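Local structure of 3-Hydroxyacyl-CoA dehydrogenase (Ralstonia eutropha H16, 4PZC) at residues Val9-Met14 and Val29-Ile34; Ile85-Ala90 and Ile113-Thr118. The protein probably catalyses the NAD-dependent, reversible oxidation of (S)-3-hydroxybutyryl-CoA to acetoacetyl-CoA, as a member of the 3-hydroxyacyl-CoA dehydrogenase family. All coordinates share one frame; numbering follows the deposited sequence.

Contact 1: residues Val9-Met14 and Val29-Ile34; sequences VGAGTM and VVMVDI
Asp33 swings its carboxylate back toward Ala11 because CG stands anti to the backbone N (chi1 -160°); Met31, with CG placed the same way (chi1 -163°) and the chain bent at its next two torsions, brings its sulfur to the methyl group of the same alanine. Ala11 N-H donates to Asp33 OD2, with Ala11 N and Asp33 OD2 2.9 Å apart; the donor comes to the anti side of that oxygen, 25° out of the carboxylate plane. Ala11 CB packs against Met31 SD. The other carboxylate oxygen, OD1, accepts the N-H of Ile34, so the group is held at both oxygens.

Next to this, Gly10 N donates to Val32 O at 3.1 Å, the last rung as Val9 pairs in parallel with Val32. Gly10 takes backbone angles (positive phi) at which a side chain would press on the carbonyl oxygen of Val9, and from there the chain runs to Gly12, the N-cap of helix 13-23. Met31 also rests on Ile8 and Ala19, inside the same beta-alpha-beta unit. This is the dinucleotide-binding turn of a Rossmann fold, with the GxGxxG glycines beginning at Gly10. Asp33 is an NAD(+)-binding residue of this protein, although this chain carries no cofactor, and its position just past the end of strand 28-32 is consistent with the acidic residue that takes the adenosine ribose hydroxyls in NAD-dependent relatives; the bond from Ala11 would fix that carboxylate beside the glycine-rich turn.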
loop_
_atom_site.group_PDB
_atom_site.type_symbol
_atom_site.label_atom_id
_atom_site.label_comp_id
_atom_site.label_asym_id
_atom_site.label_seq_id
_atom_site.Cartn_x
_atom_site.Cartn_y
_atom_site.Cartn_z
ATOM N N VAL A 9 2.776 -3.485 32.052
ATOM C CA VAL A 9 1.933 -4.619 32.411
ATOM C C VAL A 9 1.826 -5.516 31.202
ATOM O O VAL A 9 1.416 -5.072 30.134
ATOM C CB VAL A 9 0.523 -4.210 32.893
ATOM C CG1 VAL A 9 -0.368 -5.437 33.059
ATOM C CG2 VAL A 9 0.601 -3.460 34.214
ATOM N N GLY A 10 2.172 -6.785 31.386
ATOM C CA GLY A 10 2.178 -7.751 30.302
ATOM C C GLY A 10 3.607 -8.043 29.908
ATOM O O GLY A 10 4.382 -7.133 29.605
ATOM N N ALA A 11 3.958 -9.321 29.934
ATOM C CA ALA A 11 5.285 -9.778 29.562
ATOM C C ALA A 11 5.253 -10.645 28.301
ATOM O O ALA A 11 6.253 -11.278 27.977
ATOM C CB ALA A 11 5.895 -10.552 30.715
ATOM N N GLY A 12 4.118 -10.670 27.596
ATOM C CA GLY A 12 4.016 -11.329 26.285
ATOM C C GLY A 12 4.782 -10.571 25.210
ATOM O O GLY A 12 5.685 -9.793 25.502
ATOM N N THR A 13 4.406 -10.767 23.960
ATOM C CA THR A 13 5.248 -10.337 22.864
ATOM C C THR A 13 5.516 -8.842 22.823
ATOM O O THR A 13 6.673 -8.413 22.672
ATOM C CB THR A 13 4.625 -10.740 21.536
ATOM O OG1 THR A 13 4.194 -12.101 21.632
ATOM C CG2 THR A 13 5.647 -10.574 20.415
ATOM N N MET A 14 4.440 -8.060 22.921
ATOM C CA MET A 14 4.556 -6.613 22.989
ATOM C C MET A 14 5.336 -6.236 24.237
ATOM O O MET A 14 6.322 -5.509 24.170
ATOM C CB MET A 14 3.174 -5.953 23.055
ATOM C CG MET A 14 2.357 -5.993 21.774
ATOM S SD MET A 14 3.144 -5.189 20.362
ATOM C CE MET A 14 3.627 -6.621 19.394
ATOM N N VAL A 29 13.052 -0.568 33.649
ATOM C CA VAL A 29 11.758 -1.165 33.345
ATOM C C VAL A 29 11.267 -2.071 34.462
ATOM O O VAL A 29 11.917 -3.060 34.790
ATOM C CB VAL A 29 11.816 -2.019 32.059
ATOM C CG1 VAL A 29 10.459 -2.649 31.774
ATOM C CG2 VAL A 29 12.266 -1.187 30.872
ATOM N N VAL A 30 10.113 -1.737 35.029
ATOM C CA VAL A 30 9.384 -2.647 35.919
ATOM C C VAL A 30 8.360 -3.429 35.073
ATOM O O VAL A 30 7.364 -2.852 34.622
ATOM C CB VAL A 30 8.669 -1.865 37.056
ATOM C CG1 VAL A 30 7.814 -2.783 37.919
ATOM C CG2 VAL A 30 9.676 -1.127 37.924
ATOM N N MET A 31 8.600 -4.722 34.846
ATOM C CA MET A 31 7.739 -5.505 33.942
ATOM C C MET A 31 6.923 -6.556 34.675
ATOM O O MET A 31 7.438 -7.620 35.006
ATOM C CB MET A 31 8.566 -6.186 32.848
ATOM C CG MET A 31 7.728 -6.655 31.668
ATOM S SD MET A 31 8.152 -8.283 31.019
ATOM C CE MET A 31 9.788 -7.998 30.370
ATOM N N VAL A 32 5.639 -6.271 34.882
ATOM C CA VAL A 32 4.771 -7.122 35.694
ATOM C C VAL A 32 4.037 -8.142 34.816
ATOM O O VAL A 32 3.928 -7.953 33.617
ATOM C CB VAL A 32 3.769 -6.267 36.500
ATOM C CG1 VAL A 32 3.089 -7.102 37.579
ATOM C CG2 VAL A 32 4.469 -5.078 37.141
ATOM N N ASP A 33 3.571 -9.237 35.407
ATOM C CA ASP A 33 2.696 -10.223 34.725
ATOM C C ASP A 33 2.261 -11.259 35.772
ATOM O O ASP A 33 2.916 -11.400 36.808
ATOM C CB ASP A 33 3.398 -10.902 33.523
ATOM C CG ASP A 33 2.412 -11.544 32.524
ATOM O OD1 ASP A 33 1.414 -12.143 32.944
ATOM O OD2 ASP A 33 2.646 -11.481 31.304
ATOM N N ILE A 34 1.165 -11.975 35.516
ATOM C CA ILE A 34 0.492 -12.768 36.570
ATOM C C ILE A 34 1.267 -13.952 37.173
ATOM O O ILE A 34 1.030 -14.268 38.328
ATOM C CB ILE A 34 -0.931 -13.240 36.162
ATOM C CG1 ILE A 34 -0.902 -14.031 34.840
ATOM C CG2 ILE A 34 -1.896 -12.050 36.126
ATOM C CD1 ILE A 34 -2.213 -14.713 34.506
#

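Contact 2: residues Ile85-Ala90 and Ile113-Thr118; sequences IVIEAA and IIASNT
Ser116 OG donates to Glu88 OE1 at 2.7 Å, reaching the carboxylate oxygen from above its plane (38° out) rather than within it. Glu88 gets there with CG anti to the backbone N (chi1 177°) and a bend at chi2, which folds the acid over the neighbouring strand. The same OE1 forms a salt bridge with Lys97 of helix 94-107, and Lys97 NZ also bonds to Asn117 O; OE2 accepts the N-H of Thr91.

Beneath this cluster runs a regular parallel ladder. Val86 spans two residues of the partner strand, its N donating to Ile113 O (2.9 Å) and its O accepting from Ala115 N (2.8 Å). Two residues on, Glu88 repeats the pattern, through Glu88 N to Ala115 O (3.0 Å) and Asn117 N to Glu88 O (2.9 Å). Ile87 CA adds a C-H...O contact to Ala115 O.

On the face opposite Glu88 and Ser116, Ile85 lays CG1 and CD1 against Ile113, CD1 coming 3.5 Å from Ile113 CG2 as the two side chains cross obliquely. Val167 of helix 161-173 packs on both isoleucines. Further along this face Ile87 CG1 meets Ala115 CB at 4.4 Å.

The two strands are neighbours in the Rossmann sheet, joined through helix 94-107. Lys97 is a predicted NAD(+)-binding residue, so Glu88 and Ser116 may act as its second shell: the acid would balance the ammonium charge of Lys97 and, with Asn117 O, fix where it sits near the strand ends.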
loop_
_atom_site.group_PDB
_atom_site.type_symbol
_atom_site.label_atom_id
_atom_site.label_comp_id
_atom_site.label_asym_id
_atom_site.label_seq_id
_atom_site.Cartn_x
_atom_site.Cartn_y
_atom_site.Cartn_z
ATOM N N ILE A 85 5.837 6.059 34.551
ATOM C CA ILE A 85 4.718 5.847 33.630
ATOM C C ILE A 85 4.497 4.340 33.406
ATOM O O ILE A 85 5.455 3.549 33.445
ATOM C CB ILE A 85 5.004 6.522 32.274
ATOM C CG1 ILE A 85 4.059 6.006 31.184
ATOM C CG2 ILE A 85 6.438 6.248 31.835
ATOM C CD1 ILE A 85 4.085 6.815 29.907
ATOM N N VAL A 86 3.246 3.956 33.147
ATOM C CA VAL A 86 2.883 2.552 32.972
ATOM C C VAL A 86 2.179 2.265 31.633
ATOM O O VAL A 86 1.197 2.923 31.270
ATOM C CB VAL A 86 1.976 2.085 34.124
ATOM C CG1 VAL A 86 1.973 0.561 34.220
ATOM C CG2 VAL A 86 2.439 2.699 35.442
ATOM N N ILE A 87 2.683 1.254 30.926
ATOM C CA ILE A 87 2.177 0.865 29.626
ATOM C C ILE A 87 1.506 -0.472 29.794
ATOM O O ILE A 87 2.188 -1.493 29.971
ATOM C CB ILE A 87 3.311 0.676 28.595
ATOM C CG1 ILE A 87 4.011 2.005 28.292
ATOM C CG2 ILE A 87 2.767 0.064 27.304
ATOM C CD1 ILE A 87 5.332 1.835 27.572
ATOM N N GLU A 88 0.177 -0.474 29.749
ATOM C CA GLU A 88 -0.546 -1.724 29.753
ATOM C C GLU A 88 -0.405 -2.272 28.359
ATOM O O GLU A 88 -0.647 -1.574 27.378
ATOM C CB GLU A 88 -2.013 -1.565 30.150
ATOM C CG GLU A 88 -2.791 -2.883 30.081
ATOM C CD GLU A 88 -3.191 -3.233 28.673
ATOM O OE1 GLU A 88 -4.014 -2.474 28.135
ATOM O OE2 GLU A 88 -2.664 -4.218 28.093
ATOM N N ALA A 89 -0.003 -3.536 28.300
ATOM C CA ALA A 89 0.372 -4.181 27.061
ATOM C C ALA A 89 0.038 -5.664 27.184
ATOM O O ALA A 89 0.756 -6.534 26.694
ATOM C CB ALA A 89 1.859 -3.968 26.810
ATOM N N ALA A 90 -1.073 -5.950 27.836
ATOM C CA ALA A 90 -1.312 -7.294 28.311
ATOM C C ALA A 90 -2.521 -7.916 27.705
ATOM O O ALA A 90 -2.527 -9.131 27.550
ATOM C CB ALA A 90 -1.440 -7.301 29.812
ATOM N N ILE A 113 1.742 8.837 34.455
ATOM C CA ILE A 113 0.995 8.612 33.214
ATOM C C ILE A 113 0.714 7.143 32.982
ATOM O O ILE A 113 1.599 6.319 33.110
ATOM C CB ILE A 113 1.801 9.102 31.991
ATOM C CG1 ILE A 113 1.974 10.626 32.047
ATOM C CG2 ILE A 113 1.156 8.652 30.672
ATOM C CD1 ILE A 113 3.060 11.154 31.131
ATOM N N ILE A 114 -0.519 6.842 32.612
ATOM C CA ILE A 114 -0.929 5.508 32.221
ATOM C C ILE A 114 -1.215 5.511 30.719
ATOM O O ILE A 114 -2.111 6.216 30.240
ATOM C CB ILE A 114 -2.207 5.081 32.972
ATOM C CG1 ILE A 114 -1.981 5.125 34.500
ATOM C CG2 ILE A 114 -2.656 3.700 32.505
ATOM C CD1 ILE A 114 -3.250 5.082 35.352
ATOM N N ALA A 115 -0.443 4.730 29.977
ATOM C CA ALA A 115 -0.659 4.540 28.551
ATOM C C ALA A 115 -1.158 3.130 28.344
ATOM O O ALA A 115 -0.818 2.248 29.121
ATOM C CB ALA A 115 0.632 4.750 27.789
ATOM N N SER A 116 -1.970 2.920 27.311
ATOM C CA SER A 116 -2.387 1.565 26.909
ATOM C C SER A 116 -2.110 1.284 25.441
ATOM O O SER A 116 -2.524 2.041 24.576
ATOM C CB SER A 116 -3.866 1.342 27.167
ATOM O OG SER A 116 -4.179 -0.019 26.943
ATOM N N ASN A 117 -1.402 0.199 25.169
ATOM C CA ASN A 117 -1.140 -0.231 23.808
ATOM C C ASN A 117 -2.355 -1.006 23.258
ATOM O O ASN A 117 -2.910 -1.861 23.948
ATOM C CB ASN A 117 0.106 -1.102 23.793
ATOM C CG ASN A 117 0.410 -1.649 22.428
ATOM O OD1 ASN A 117 0.362 -2.849 22.197
ATOM N ND2 ASN A 117 0.695 -0.773 21.512
ATOM N N THR A 118 -2.777 -0.687 22.034
ATOM C CA THR A 118 -3.967 -1.299 21.405
ATOM C C THR A 118 -4.009 -0.944 19.915
ATOM O O THR A 118 -3.418 0.054 19.500
ATOM C CB THR A 118 -5.290 -0.837 22.079
ATOM O OG1 THR A 118 -6.432 -1.513 21.508
ATOM C CG2 THR A 118 -5.464 0.670 21.946
#

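Overall arrangement
From the N terminus the chain runs through strand 5-9 into the glycine-rich turn, along helix 13-23 and back up strand 28-32, where contact 1 closes its loop. Only after that does contact 2 open: strand 85-88 leads by way of helix 94-107 to strand 113-117. The two loops thus follow in series, neither enclosing nor crossing the other. In space they adjoin, since strand 5-9 lies between strands 28-32 and 85-88 in one sheet; Val9 probably bonds with both Ile87 and Ala89, and Ala90 CB packs on Gly10. Together they tie two beta-alpha-beta units into one NAD-binding domain, bringing their strand ends side by side.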